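Local coordinates for uncharacterized protein McrA (Streptomyces coelicolor, PDB 5ZMO) that binds phosphorothioated DNA through its sulfur-binding domain, part of a type IV restriction enzyme that probably cuts DNA with a separate HNH nuclease domain, at residues A[48-53]-A[72-77]; A[30-35]-A[85-90]; A[58-63]-A[153-158]. All coordinates share one frame; numbering follows the deposited sequence.

The three contacts tie together helices 28-41, 50-63, 70-83 and 152-155 of the sulfur-binding domain. Between centres, contacts 1 and 2 are about 10 Å apart, contacts 1 and 3 about 14 Å, and contacts 2 and 3 about 15 Å. Along the chain the segments come in the order 30-35, 48-53, 58-63, 72-77, 85-90 and 153-158, so contact 1 falls within the span that contact 2 brackets, while contact 3 interlaces with both. Helix 50-63 serves contacts 1 and 3; contacts 1 and 2 both reach the sheet of strands 47-49, 115-117 and 88-89. Pro77 on Leu32 joins helix 70-83, whose Tyr76 meets the DNA, to helix 28-41, and Phe156 on Leu34 joins segment 153-158 to that same helix.

Contact 1: residues A[48-53]-A[72-77]; sequences QPWSTT and DGVRYP. With nucleotides of chain B.
Trp50 lays the outer corner of its indole against the backbone and first side-chain carbon of Arg75, with CH2 3.7 Å from Arg75 CB. Its CG is anti to the backbone N (chi1 160°), which carries the six-membered ring across to helix 70-83. The carbonyl carbon of Val74 meets the ring at its edge, near the plane, and Val74 CB adds an apolar touch 4.2 Å from Trp50 CZ3. The indole NE1 is bonded to Asn110.

Within 72-77 a salt bridge forms. Arg75 takes Asp72 side-on, NE at 2.8 Å and NH1 at 2.7 Å from the same OD1, and one guanidinium face lies against Tyr76 CZ. An alanine at Arg75 would keep CB against the indole but is likely to leave the Asp72 carboxylate without its charged mate and Tyr76 CZ without the guanidinium face it lies against.

DNA is met by Tyr76, whose OH accepts a hydrogen bond from N4 of the deoxycytidine nucleotide DC5 of chain B (3.2 Å, N-H...O angle 146°).

Trp50 and Arg75 both also pack on Leu106 and Leu109 of helix 106-112, while Thr53 and Pro77 rest on helix 28-41, placing the contact between these two helices.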
loop_
_atom_site.group_PDB
_atom_site.type_symbol
_atom_site.label_atom_id
_atom_site.label_comp_id
_atom_site.label_asym_id
_atom_site.label_seq_id
_atom_site.Cartn_x
_atom_site.Cartn_y
_atom_site.Cartn_z
ATOM N N GLN A 48 -10.924 0.620 3.960
ATOM C CA GLN A 48 -10.680 1.451 5.121
ATOM C C GLN A 48 -10.646 2.873 4.674
ATOM O O GLN A 48 -10.138 3.140 3.605
ATOM C CB GLN A 48 -9.351 1.057 5.766
ATOM C CG GLN A 48 -9.374 -0.384 6.298
ATOM C CD GLN A 48 -8.370 -0.635 7.409
ATOM O OE1 GLN A 48 -8.567 -0.188 8.545
ATOM N NE2 GLN A 48 -7.312 -1.403 7.105
ATOM N N PRO A 49 -11.181 3.786 5.487
ATOM C CA PRO A 49 -11.153 5.200 5.048
ATOM C C PRO A 49 -9.727 5.793 4.786
ATOM O O PRO A 49 -8.746 5.419 5.435
ATOM C CB PRO A 49 -11.810 5.944 6.205
ATOM C CG PRO A 49 -12.520 4.906 7.077
ATOM C CD PRO A 49 -11.775 3.628 6.838
ATOM N N TRP A 50 -9.644 6.726 3.826
ATOM C CA TRP A 50 -8.432 7.528 3.688
ATOM C C TRP A 50 -7.838 8.023 5.012
ATOM O O TRP A 50 -6.618 7.893 5.232
ATOM C CB TRP A 50 -8.672 8.704 2.752
ATOM C CG TRP A 50 -7.758 9.812 2.865
ATOM C CD1 TRP A 50 -8.014 11.082 3.373
ATOM C CD2 TRP A 50 -6.344 9.799 2.558
ATOM N NE1 TRP A 50 -6.889 11.833 3.348
ATOM C CE2 TRP A 50 -5.854 11.094 2.818
ATOM C CE3 TRP A 50 -5.487 8.843 1.996
ATOM C CZ2 TRP A 50 -4.523 11.446 2.606
ATOM C CZ3 TRP A 50 -4.104 9.188 1.820
ATOM C CH2 TRP A 50 -3.658 10.486 2.123
ATOM N N SER A 51 -8.662 8.616 5.873
ATOM C CA SER A 51 -8.176 9.169 7.110
ATOM C C SER A 51 -7.498 8.101 7.999
ATOM O O SER A 51 -6.365 8.311 8.523
ATOM C CB SER A 51 -9.313 9.915 7.821
ATOM O OG SER A 51 -10.363 8.990 8.136
ATOM N N THR A 52 -8.099 6.911 8.092
ATOM C CA THR A 52 -7.501 5.856 8.903
ATOM C C THR A 52 -6.197 5.373 8.267
ATOM O O THR A 52 -5.230 5.126 8.954
ATOM C CB THR A 52 -8.423 4.640 8.925
ATOM O OG1 THR A 52 -9.697 5.096 9.349
ATOM C CG2 THR A 52 -7.870 3.576 9.848
ATOM N N THR A 53 -6.191 5.328 6.950
ATOM C CA THR A 53 -5.085 4.721 6.209
ATOM C C THR A 53 -3.915 5.715 6.296
ATOM O O THR A 53 -2.790 5.312 6.553
ATOM C CB THR A 53 -5.450 4.451 4.731
ATOM O OG1 THR A 53 -6.541 3.529 4.683
ATOM C CG2 THR A 53 -4.267 3.893 3.963
ATOM N N ASP A 72 1.687 13.587 2.825
ATOM C CA ASP A 72 1.871 13.944 1.439
ATOM C C ASP A 72 2.305 12.724 0.638
ATOM O O ASP A 72 1.920 12.596 -0.502
ATOM C CB ASP A 72 2.912 15.067 1.301
ATOM C CG ASP A 72 3.068 15.543 -0.151
ATOM O OD1 ASP A 72 2.067 15.983 -0.726
ATOM O OD2 ASP A 72 4.201 15.446 -0.657
ATOM N N GLY A 73 3.111 11.865 1.213
ATOM C CA GLY A 73 3.600 10.658 0.669
ATOM C C GLY A 73 2.532 9.625 0.390
ATOM O O GLY A 73 2.448 9.102 -0.724
ATOM N N VAL A 74 1.733 9.278 1.414
ATOM C CA VAL A 74 0.701 8.208 1.292
ATOM C C VAL A 74 -0.355 8.448 0.180
ATOM O O VAL A 74 -0.891 7.459 -0.395
ATOM C CB VAL A 74 -0.175 7.918 2.556
ATOM C CG1 VAL A 74 -0.723 6.500 2.457
ATOM C CG2 VAL A 74 0.541 7.971 3.873
ATOM N N ARG A 75 -0.686 9.709 -0.107
ATOM C CA ARG A 75 -1.718 10.036 -1.058
ATOM C C ARG A 75 -1.327 9.493 -2.471
ATOM O O ARG A 75 -2.230 9.067 -3.216
ATOM C CB ARG A 75 -2.070 11.513 -1.074
ATOM C CG ARG A 75 -0.988 12.401 -1.560
ATOM C CD ARG A 75 -1.244 13.815 -1.108
ATOM N NE ARG A 75 -0.230 14.690 -1.649
ATOM C CZ ARG A 75 -0.334 15.416 -2.768
ATOM N NH1 ARG A 75 0.694 16.188 -3.083
ATOM N NH2 ARG A 75 -1.405 15.407 -3.520
ATOM N N TYR A 76 -0.027 9.459 -2.796
ATOM C CA TYR A 76 0.427 9.038 -4.152
ATOM C C TYR A 76 0.067 7.554 -4.460
ATOM O O TYR A 76 -0.673 7.321 -5.390
ATOM C CB TYR A 76 1.876 9.310 -4.360
ATOM C CG TYR A 76 2.157 10.805 -4.522
ATOM C CD1 TYR A 76 1.662 11.501 -5.612
ATOM C CD2 TYR A 76 2.931 11.480 -3.595
ATOM C CE1 TYR A 76 1.942 12.826 -5.777
ATOM C CE2 TYR A 76 3.127 12.845 -3.676
ATOM C CZ TYR A 76 2.657 13.507 -4.787
ATOM O OH TYR A 76 2.900 14.860 -4.950
ATOM N N PRO A 77 0.470 6.603 -3.599
ATOM C CA PRO A 77 0.131 5.159 -3.853
ATOM C C PRO A 77 -1.342 4.858 -3.582
ATOM O O PRO A 77 -1.883 3.944 -4.179
ATOM C CB PRO A 77 1.048 4.385 -2.892
ATOM C CG PRO A 77 1.330 5.386 -1.803
ATOM C CD PRO A 77 1.426 6.757 -2.488
ATOM P P DC B 5 9.289 11.968 -4.360
ATOM O OP1 DC B 5 10.592 11.368 -4.016
ATOM O OP2 DC B 5 8.356 12.552 -3.396
ATOM O "O5'" DC B 5 9.528 13.108 -5.451
ATOM C "C5'" DC B 5 10.408 12.859 -6.540
ATOM C "C4'" DC B 5 10.744 14.170 -7.208
ATOM O "O4'" DC B 5 9.619 14.711 -7.930
ATOM C "C3'" DC B 5 11.214 15.284 -6.274
ATOM O "O3'" DC B 5 12.248 15.985 -7.006
ATOM C "C2'" DC B 5 9.971 16.158 -6.122
ATOM C "C1'" DC B 5 9.274 16.028 -7.473
ATOM N N1 DC B 5 7.796 16.144 -7.496
ATOM C C2 DC B 5 7.159 16.968 -8.417
ATOM O O2 DC B 5 7.844 17.725 -9.136
ATOM N N3 DC B 5 5.805 17.001 -8.452
ATOM C C4 DC B 5 5.098 16.252 -7.603
ATOM N N4 DC B 5 3.770 16.299 -7.688
ATOM C C5 DC B 5 5.725 15.373 -6.680
ATOM C C6 DC B 5 7.058 15.365 -6.644
#

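Contact 2: residues A[30-35]-A[85-90]; sequences PVLLLW and DLWCVE
Leu32 stands at about a right angle to the side chain of Trp87 and puts a methyl over one face of its indole. The methyl is CD2, 4.0 Å from Trp87 CZ2, and it sits over the rim of the six-membered ring, not its middle. CG and CD1 of the same leucine approach the neighbouring corner, CD1 at 4.2 Å from Trp87 CH2. The branched end thus spans two adjacent ring atoms. Both residues hold CG anti to the backbone N, Leu32 with chi1 -172° and Trp87 with chi1 -161°, and both point from their backbones toward the opposing segment, the two side chains meeting between the segments. The closest CA atoms of the two backbones are those of Leu33 and Leu86, 8.5 Å apart.

The turn that delivers Leu86 and Trp87 is a Schellman motif closing helix 70-83. Asp85, with positive phi (62°), is its C-prime residue; Leu86 N bonds back to Leu81 O and Asp85 N to Val82 O. The chain then enters strand 88-89, an outer strand of the three-stranded antiparallel sheet, where Cys88 pairs with Gly117.

Leu33 and Leu86 make a second, looser apolar meeting through methyl groups, with CD1 of Leu33 4.3 Å from CD1 of Leu86. Unlike Leu32, Leu33 leaves its backbone at an angle to the partner segment and reaches it with the end of its chain. Leu81 packs on both Leu32 and Trp87, while Leu140 of helix 130-144 packs on Leu33 and Val16 on Leu86.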
loop_
_atom_site.group_PDB
_atom_site.type_symbol
_atom_site.label_atom_id
_atom_site.label_comp_id
_atom_site.label_asym_id
_atom_site.label_seq_id
_atom_site.Cartn_x
_atom_site.Cartn_y
_atom_site.Cartn_z
ATOM N N PRO A 30 5.464 0.070 -2.458
ATOM C CA PRO A 30 5.878 -1.005 -1.616
ATOM C C PRO A 30 5.426 -0.884 -0.162
ATOM O O PRO A 30 4.946 -1.915 0.409
ATOM C CB PRO A 30 7.422 -0.999 -1.749
ATOM C CG PRO A 30 7.593 -0.525 -3.208
ATOM C CD PRO A 30 6.561 0.500 -3.357
ATOM N N VAL A 31 5.500 0.309 0.371
ATOM C CA VAL A 31 5.064 0.505 1.793
ATOM C C VAL A 31 3.527 0.304 1.924
ATOM O O VAL A 31 3.065 -0.398 2.801
ATOM C CB VAL A 31 5.504 1.861 2.330
ATOM C CG1 VAL A 31 4.759 2.272 3.613
ATOM C CG2 VAL A 31 6.997 1.871 2.540
ATOM N N LEU A 32 2.732 0.920 1.081
ATOM C CA LEU A 32 1.297 0.727 1.160
ATOM C C LEU A 32 0.867 -0.695 0.929
ATOM O O LEU A 32 -0.026 -1.240 1.711
ATOM C CB LEU A 32 0.575 1.718 0.248
ATOM C CG LEU A 32 -0.937 1.733 0.409
ATOM C CD1 LEU A 32 -1.379 2.019 1.797
ATOM C CD2 LEU A 32 -1.519 2.762 -0.555
ATOM N N LEU A 33 1.487 -1.368 -0.069
ATOM C CA LEU A 33 1.182 -2.801 -0.278
ATOM C C LEU A 33 1.541 -3.649 0.932
ATOM O O LEU A 33 0.753 -4.517 1.329
ATOM C CB LEU A 33 1.880 -3.412 -1.503
ATOM C CG LEU A 33 1.279 -2.873 -2.792
ATOM C CD1 LEU A 33 2.234 -3.131 -3.952
ATOM C CD2 LEU A 33 -0.048 -3.455 -3.069
ATOM N N LEU A 34 2.755 -3.493 1.453
ATOM C CA LEU A 34 3.109 -4.279 2.692
ATOM C C LEU A 34 2.157 -4.060 3.867
ATOM O O LEU A 34 1.762 -5.018 4.584
ATOM C CB LEU A 34 4.547 -3.974 3.097
ATOM C CG LEU A 34 5.680 -4.659 2.351
ATOM C CD1 LEU A 34 7.013 -4.068 2.791
ATOM C CD2 LEU A 34 5.674 -6.131 2.670
ATOM N N TRP A 35 1.728 -2.824 4.044
ATOM C CA TRP A 35 0.810 -2.466 5.113
ATOM C C TRP A 35 -0.499 -3.166 4.847
ATOM O O TRP A 35 -1.082 -3.793 5.760
ATOM C CB TRP A 35 0.632 -0.970 5.223
ATOM C CG TRP A 35 -0.360 -0.580 6.235
ATOM C CD1 TRP A 35 -0.184 -0.497 7.606
ATOM C CD2 TRP A 35 -1.734 -0.229 5.996
ATOM N NE1 TRP A 35 -1.339 -0.120 8.205
ATOM C CE2 TRP A 35 -2.315 0.038 7.264
ATOM C CE3 TRP A 35 -2.535 -0.148 4.844
ATOM C CZ2 TRP A 35 -3.636 0.420 7.401
ATOM C CZ3 TRP A 35 -3.870 0.246 4.991
ATOM C CH2 TRP A 35 -4.394 0.496 6.255
ATOM N N ASP A 85 -3.818 -2.359 -10.835
ATOM C CA ASP A 85 -4.807 -3.443 -10.669
ATOM C C ASP A 85 -4.658 -4.086 -9.309
ATOM O O ASP A 85 -4.929 -5.280 -9.187
ATOM C CB ASP A 85 -4.704 -4.522 -11.773
ATOM C CG ASP A 85 -4.897 -3.943 -13.171
ATOM O OD1 ASP A 85 -5.699 -2.987 -13.298
ATOM O OD2 ASP A 85 -4.238 -4.421 -14.125
ATOM N N LEU A 86 -4.249 -3.304 -8.312
ATOM C CA LEU A 86 -4.013 -3.827 -6.942
ATOM C C LEU A 86 -4.844 -3.165 -5.877
ATOM O O LEU A 86 -4.680 -3.441 -4.663
ATOM C CB LEU A 86 -2.524 -3.661 -6.643
ATOM C CG LEU A 86 -1.608 -4.640 -7.333
ATOM C CD1 LEU A 86 -0.151 -4.175 -7.315
ATOM C CD2 LEU A 86 -1.793 -6.008 -6.625
ATOM N N TRP A 87 -5.745 -2.281 -6.272
ATOM C CA TRP A 87 -6.367 -1.385 -5.315
ATOM C C TRP A 87 -7.705 -0.850 -5.786
ATOM O O TRP A 87 -7.891 -0.693 -6.985
ATOM C CB TRP A 87 -5.390 -0.268 -5.003
ATOM C CG TRP A 87 -5.558 0.529 -3.783
ATOM C CD1 TRP A 87 -5.926 1.858 -3.737
ATOM C CD2 TRP A 87 -5.265 0.169 -2.437
ATOM N NE1 TRP A 87 -5.917 2.314 -2.471
ATOM C CE2 TRP A 87 -5.464 1.323 -1.640
ATOM C CE3 TRP A 87 -4.809 -1.013 -1.811
ATOM C CZ2 TRP A 87 -5.289 1.331 -0.264
ATOM C CZ3 TRP A 87 -4.585 -0.992 -0.455
ATOM C CH2 TRP A 87 -4.814 0.190 0.323
ATOM N N CYS A 88 -8.590 -0.581 -4.832
ATOM C CA CYS A 88 -9.950 -0.055 -5.124
ATOM C C CYS A 88 -10.158 1.183 -4.280
ATOM O O CYS A 88 -9.914 1.147 -3.088
ATOM C CB CYS A 88 -11.022 -1.053 -4.670
ATOM S SG CYS A 88 -10.799 -2.658 -5.425
ATOM N N VAL A 89 -10.645 2.258 -4.876
ATOM C CA VAL A 89 -10.996 3.467 -4.151
ATOM C C VAL A 89 -12.499 3.715 -4.384
ATOM O O VAL A 89 -12.913 3.896 -5.486
ATOM C CB VAL A 89 -10.150 4.688 -4.622
ATOM C CG1 VAL A 89 -10.614 5.945 -3.931
ATOM C CG2 VAL A 89 -8.640 4.521 -4.336
ATOM N N GLU A 90 -13.301 3.660 -3.350
ATOM C CA GLU A 90 -14.747 3.947 -3.448
ATOM C C GLU A 90 -14.940 5.466 -3.625
ATOM O O GLU A 90 -14.091 6.265 -3.205
ATOM C CB GLU A 90 -15.497 3.565 -2.181
ATOM C CG GLU A 90 -15.539 2.125 -1.800
ATOM C CD GLU A 90 -16.652 1.865 -0.756
ATOM O OE1 GLU A 90 -17.407 0.879 -0.931
ATOM O OE2 GLU A 90 -16.813 2.660 0.217
#

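Contact 3: residues A[58-63]-A[153-158]; sequences APLMEK and LEDFGL
Leu60 overlaps one face of the Phe156 ring with its CD1 methyl, which lies 4.1 Å from the ring centroid and 16° off the ring normal, the geometry of a CH-pi contact. The methyl is set a little toward the rim, over the side carrying CE2 and CZ. A second point of contact comes from nearer the leucine backbone, where CB is 3.9 Å from Phe156 CZ. The two side chains run past each other in opposite directions, so CB lies above the CZ corner while CD1 extends farther over the same face.

The other leucine branch, CD2, turns to Asp155 and comes within 3.7 Å of its CB. With CG anti to the carbonyl carbon (chi1 -49°), Leu60 sends its fork toward segment 153-158, where the methyls divide between the consecutive residues Asp155 and Phe156. Gly157, with positive phi (70°), then ends helix 152-155 in a Schellman motif: Leu158 N bonds to Leu153 O and Gly157 N to Glu154 O.

At the exposed rim, Lys63 stretches its extended chain across the Asp155 side chain at about a right angle. NZ stays 4.0 Å from Asp155 OD2, a long salt bridge; the same carboxylate oxygen is hydrogen-bonded to Tyr64 OH. On the interior side, Trp35 and Leu34 of helix 28-41 pack on Leu60 and Phe156 respectively.

Helix 50-63 is therefore joined to the C-terminal helix end chiefly by apolar and CH-pi packing, with the long Lys63-Asp155 salt bridge probably adding a modest, solvent-weakened attraction at the exposed rim.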
loop_
_atom_site.group_PDB
_atom_site.type_symbol
_atom_site.label_atom_id
_atom_site.label_comp_id
_atom_site.label_asym_id
_atom_site.label_seq_id
_atom_site.Cartn_x
_atom_site.Cartn_y
_atom_site.Cartn_z
ATOM N N ALA A 58 1.278 6.937 7.254
ATOM C CA ALA A 58 2.183 8.108 7.188
ATOM C C ALA A 58 3.478 7.931 8.004
ATOM O O ALA A 58 4.591 8.253 7.521
ATOM C CB ALA A 58 1.453 9.424 7.577
ATOM N N PRO A 59 3.361 7.507 9.273
ATOM C CA PRO A 59 4.606 7.342 10.017
ATOM C C PRO A 59 5.492 6.202 9.532
ATOM O O PRO A 59 6.704 6.302 9.685
ATOM C CB PRO A 59 4.145 6.926 11.454
ATOM C CG PRO A 59 2.686 6.896 11.450
ATOM C CD PRO A 59 2.144 7.258 10.098
ATOM N N LEU A 60 4.912 5.163 8.934
ATOM C CA LEU A 60 5.722 4.115 8.252
ATOM C C LEU A 60 6.431 4.604 6.992
ATOM O O LEU A 60 7.569 4.193 6.686
ATOM C CB LEU A 60 4.903 2.881 7.914
ATOM C CG LEU A 60 4.062 2.288 9.007
ATOM C CD1 LEU A 60 3.108 1.210 8.473
ATOM C CD2 LEU A 60 4.980 1.688 10.113
ATOM N N MET A 61 5.735 5.440 6.249
ATOM C CA MET A 61 6.283 6.139 5.061
ATOM C C MET A 61 7.522 6.959 5.466
ATOM O O MET A 61 8.582 6.948 4.775
ATOM C CB MET A 61 5.201 7.063 4.491
ATOM C CG MET A 61 5.058 7.255 3.008
ATOM S SD MET A 61 5.158 5.786 2.025
ATOM C CE MET A 61 3.486 5.219 1.775
ATOM N N GLU A 62 7.423 7.689 6.574
ATOM C CA GLU A 62 8.557 8.446 7.096
ATOM C C GLU A 62 9.689 7.582 7.623
ATOM O O GLU A 62 10.873 7.822 7.301
ATOM C CB GLU A 62 8.048 9.427 8.184
ATOM C CG GLU A 62 7.159 10.504 7.659
ATOM C CD GLU A 62 6.196 11.096 8.690
ATOM O OE1 GLU A 62 5.567 12.106 8.289
ATOM O OE2 GLU A 62 6.150 10.553 9.843
ATOM N N LYS A 63 9.369 6.600 8.464
ATOM C CA LYS A 63 10.400 5.792 9.065
ATOM C C LYS A 63 11.084 4.835 8.062
ATOM O O LYS A 63 12.313 4.822 7.929
ATOM C CB LYS A 63 9.798 5.035 10.263
ATOM C CG LYS A 63 10.810 4.177 10.966
ATOM C CD LYS A 63 10.298 3.646 12.285
ATOM C CE LYS A 63 11.432 2.887 12.939
ATOM N NZ LYS A 63 11.048 2.538 14.314
ATOM N N LEU A 153 9.061 -5.650 10.575
ATOM C CA LEU A 153 8.058 -6.717 10.630
ATOM C C LEU A 153 6.975 -6.448 11.642
ATOM O O LEU A 153 5.785 -6.525 11.289
ATOM C CB LEU A 153 8.722 -8.081 10.895
ATOM C CG LEU A 153 9.179 -8.922 9.704
ATOM C CD1 LEU A 153 9.637 -8.100 8.529
ATOM C CD2 LEU A 153 10.189 -10.002 10.109
ATOM N N GLU A 154 7.355 -6.054 12.858
ATOM C CA GLU A 154 6.381 -5.672 13.874
ATOM C C GLU A 154 5.520 -4.499 13.431
ATOM O O GLU A 154 4.297 -4.528 13.612
ATOM C CB GLU A 154 7.036 -5.378 15.234
ATOM C CG GLU A 154 7.346 -6.618 16.052
ATOM C CD GLU A 154 6.090 -7.440 16.419
ATOM O OE1 GLU A 154 6.234 -8.676 16.606
ATOM O OE2 GLU A 154 4.974 -6.860 16.511
ATOM N N ASP A 155 6.125 -3.481 12.834
ATOM C CA ASP A 155 5.381 -2.246 12.548
ATOM C C ASP A 155 4.386 -2.430 11.399
ATOM O O ASP A 155 3.343 -1.737 11.339
ATOM C CB ASP A 155 6.302 -1.047 12.283
ATOM C CG ASP A 155 6.875 -0.427 13.592
ATOM O OD1 ASP A 155 6.479 -0.885 14.702
ATOM O OD2 ASP A 155 7.710 0.499 13.495
ATOM N N PHE A 156 4.686 -3.378 10.529
ATOM C CA PHE A 156 3.775 -3.728 9.422
ATOM C C PHE A 156 2.808 -4.880 9.753
ATOM O O PHE A 156 2.023 -5.267 8.918
ATOM C CB PHE A 156 4.564 -4.043 8.155
ATOM C CG PHE A 156 5.074 -2.829 7.456
ATOM C CD1 PHE A 156 6.214 -2.197 7.895
ATOM C CD2 PHE A 156 4.367 -2.239 6.397
ATOM C CE1 PHE A 156 6.698 -1.071 7.269
ATOM C CE2 PHE A 156 4.857 -1.101 5.778
ATOM C CZ PHE A 156 6.004 -0.499 6.215
ATOM N N GLY A 157 2.878 -5.462 10.954
ATOM C CA GLY A 157 2.094 -6.608 11.315
ATOM C C GLY A 157 2.408 -7.928 10.661
ATOM O O GLY A 157 1.536 -8.725 10.442
ATOM N N LEU A 158 3.679 -8.155 10.319
ATOM C CA LEU A 158 4.079 -9.276 9.537
ATOM C C LEU A 158 5.036 -10.210 10.310
ATOM O O LEU A 158 5.534 -11.159 9.744
ATOM C CB LEU A 158 4.778 -8.752 8.289
ATOM C CG LEU A 158 3.943 -7.847 7.370
ATOM C CD1 LEU A 158 4.860 -7.344 6.288
ATOM C CD2 LEU A 158 2.831 -8.602 6.723
#